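Local coordinates for AvrL567-A (PDB 2OPC), which is a flax rust avirulence protein, probably recognised by matching resistance proteins of the host plant, and binds cobalt in this crystal, at residues His62-Ser67 with Tyr118-Leu123. Sequence-based numbering, arbitrary orientation.
Sequences HIAHSS and YIKIKL. With CO (cobalt (II) ion), chain B.
His62 and Lys122 face each other as an antiparallel hydrogen-bonded pair where strand 58-63 runs beside strand 118-125, the two central strands of a four-stranded antiparallel sheet. Both backbone bonds of the pair are formed: His62 N to Lys122 O (2.8 Å), and Lys122 N back to His62 O. On the same face CB of His62 lies against CG of Lys122 at 3.9 Å, while CE of the extended lysine comes obliquely to the imidazole. Chi1 of -76° sets the ring anti to the carbonyl carbon, and its far end leads away from Lys122 to bind cobalt through NE2 (2.0 Å), a site shared with Cys60. The ammonium of Lys122 is hydrogen-bonded to Glu13 O and makes a cation-pi contact with Tyr15.

Ile63 and Ile121 form the next, non-hydrogen-bonded pair and point to the other, buried face. Chi1 of -175° puts CG1 of Ile63 anti to the backbone N, which carries it to CG2 of Ile121, and CD1 of Ile63 reaches CD1 of Ile119 at 4.0 Å. The CA-H groups of Ile121 and Ile63 also approach the carbonyl oxygens of His62 and Lys120, respectively.

At the next pair of residues Ala64 N donates to Lys120 O (3.0 Å). CB of Ala64 touches CB of Lys120 at 3.8 Å. Alongside the direct bond, a water accepts from Lys120 N and donates to Ala64 O, each at 2.8 Å. Direct backbone bonds thus fix the root of the metal-binding histidine, Ile63, Ile119 and Ile121 pack together on the opposite, buried face, where Phe18 and Leu77 also meet them, and a single water links the two segments at Ala64 and Lys120.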
# COMPACT_ATOMS: atom_id res chain seq x y z
N HIS A 62 -3.97 -3.01 3.93
CA HIS A 62 -3.76 -2.56 5.30
C HIS A 62 -2.54 -1.67 5.36
O HIS A 62 -1.52 -1.92 4.69
CB HIS A 62 -3.64 -3.78 6.23
CG HIS A 62 -4.97 -4.42 6.52
ND1 HIS A 62 -5.20 -5.28 7.58
CD2 HIS A 62 -6.17 -4.22 5.92
CE1 HIS A 62 -6.48 -5.63 7.56
NE2 HIS A 62 -7.09 -4.99 6.58
N ILE A 63 -2.67 -0.65 6.20
CA ILE A 63 -1.58 0.32 6.42
C ILE A 63 -1.42 0.54 7.92
O ILE A 63 -2.42 0.65 8.65
CB ILE A 63 -1.88 1.66 5.69
CG1 ILE A 63 -0.70 2.63 5.81
CG2 ILE A 63 -3.17 2.30 6.16
CD1 ILE A 63 -0.69 3.70 4.73
N ALA A 64 -0.17 0.58 8.38
CA ALA A 64 0.11 0.81 9.80
C ALA A 64 0.08 2.30 10.10
O ALA A 64 0.32 3.14 9.22
CB ALA A 64 1.45 0.27 10.16
N HIS A 65 -0.18 2.63 11.36
CA HIS A 65 -0.03 3.97 11.89
C HIS A 65 1.23 4.04 12.76
O HIS A 65 1.53 3.09 13.51
CB HIS A 65 -1.26 4.37 12.72
CG HIS A 65 -2.45 4.74 11.87
ND1 HIS A 65 -3.50 5.50 12.34
CD2 HIS A 65 -2.72 4.47 10.57
CE1 HIS A 65 -4.38 5.66 11.36
NE2 HIS A 65 -3.92 5.07 10.28
N SER A 66 1.96 5.16 12.66
CA SER A 66 3.19 5.37 13.44
C SER A 66 2.94 6.23 14.66
O SER A 66 3.80 6.30 15.53
CB SER A 66 4.27 6.03 12.59
OG SER A 66 3.77 7.26 12.13
N SER A 67 1.80 6.92 14.72
CA SER A 67 1.47 7.75 15.89
C SER A 67 -0.04 7.72 16.07
O SER A 67 -0.77 7.27 15.15
CB SER A 67 1.97 9.20 15.73
OG SER A 67 1.37 9.82 14.60
N TYR A 118 9.20 5.84 5.36
CA TYR A 118 8.43 4.80 4.66
C TYR A 118 7.05 4.67 5.30
O TYR A 118 6.80 5.06 6.42
CB TYR A 118 9.17 3.44 4.68
CG TYR A 118 9.47 2.91 6.05
CD1 TYR A 118 8.62 1.98 6.66
CD2 TYR A 118 10.57 3.36 6.79
CE1 TYR A 118 8.88 1.49 7.92
CE2 TYR A 118 10.84 2.85 8.07
CZ TYR A 118 9.99 1.93 8.64
OH TYR A 118 10.23 1.44 9.93
N ILE A 119 6.14 4.07 4.51
CA ILE A 119 4.87 3.57 5.06
C ILE A 119 4.98 2.04 5.08
O ILE A 119 5.85 1.42 4.47
CB ILE A 119 3.63 4.02 4.23
CG1 ILE A 119 3.60 3.41 2.81
CG2 ILE A 119 3.58 5.55 4.18
CD1 ILE A 119 2.33 3.79 2.05
N LYS A 120 4.10 1.45 5.90
CA LYS A 120 4.00 -0.03 6.01
C LYS A 120 2.66 -0.47 5.46
O LYS A 120 1.63 -0.11 6.03
CB LYS A 120 4.09 -0.46 7.47
CG LYS A 120 5.43 -0.18 8.15
CD LYS A 120 5.37 -0.69 9.64
CE LYS A 120 6.58 -0.31 10.41
NZ LYS A 120 6.49 -0.96 11.73
N ILE A 121 2.70 -1.29 4.41
CA ILE A 121 1.45 -1.76 3.74
C ILE A 121 1.51 -3.25 3.51
O ILE A 121 2.57 -3.86 3.42
CB ILE A 121 1.16 -1.00 2.42
CG1 ILE A 121 2.39 -1.04 1.49
CG2 ILE A 121 0.72 0.43 2.75
CD1 ILE A 121 2.16 -0.37 0.09
N LYS A 122 0.31 -3.85 3.45
CA LYS A 122 0.22 -5.28 3.13
C LYS A 122 -1.20 -5.58 2.65
O LYS A 122 -2.11 -4.77 2.81
CB LYS A 122 0.54 -6.14 4.37
CG LYS A 122 -0.49 -5.97 5.50
CD LYS A 122 -0.06 -6.78 6.74
CE LYS A 122 -1.03 -6.57 7.86
NZ LYS A 122 -0.71 -7.52 8.97
N LEU A 123 -1.37 -6.76 2.07
CA LEU A 123 -2.70 -7.23 1.68
C LEU A 123 -3.19 -8.28 2.63
O LEU A 123 -2.43 -9.12 3.09
CB LEU A 123 -2.63 -7.94 0.32
CG LEU A 123 -2.14 -7.08 -0.85
CD1 LEU A 123 -2.10 -7.94 -2.13
CD2 LEU A 123 -3.04 -5.82 -1.00
CO CO B . -9.01 -4.78 6.07
O HOH W 1 2.30 3.14 7.31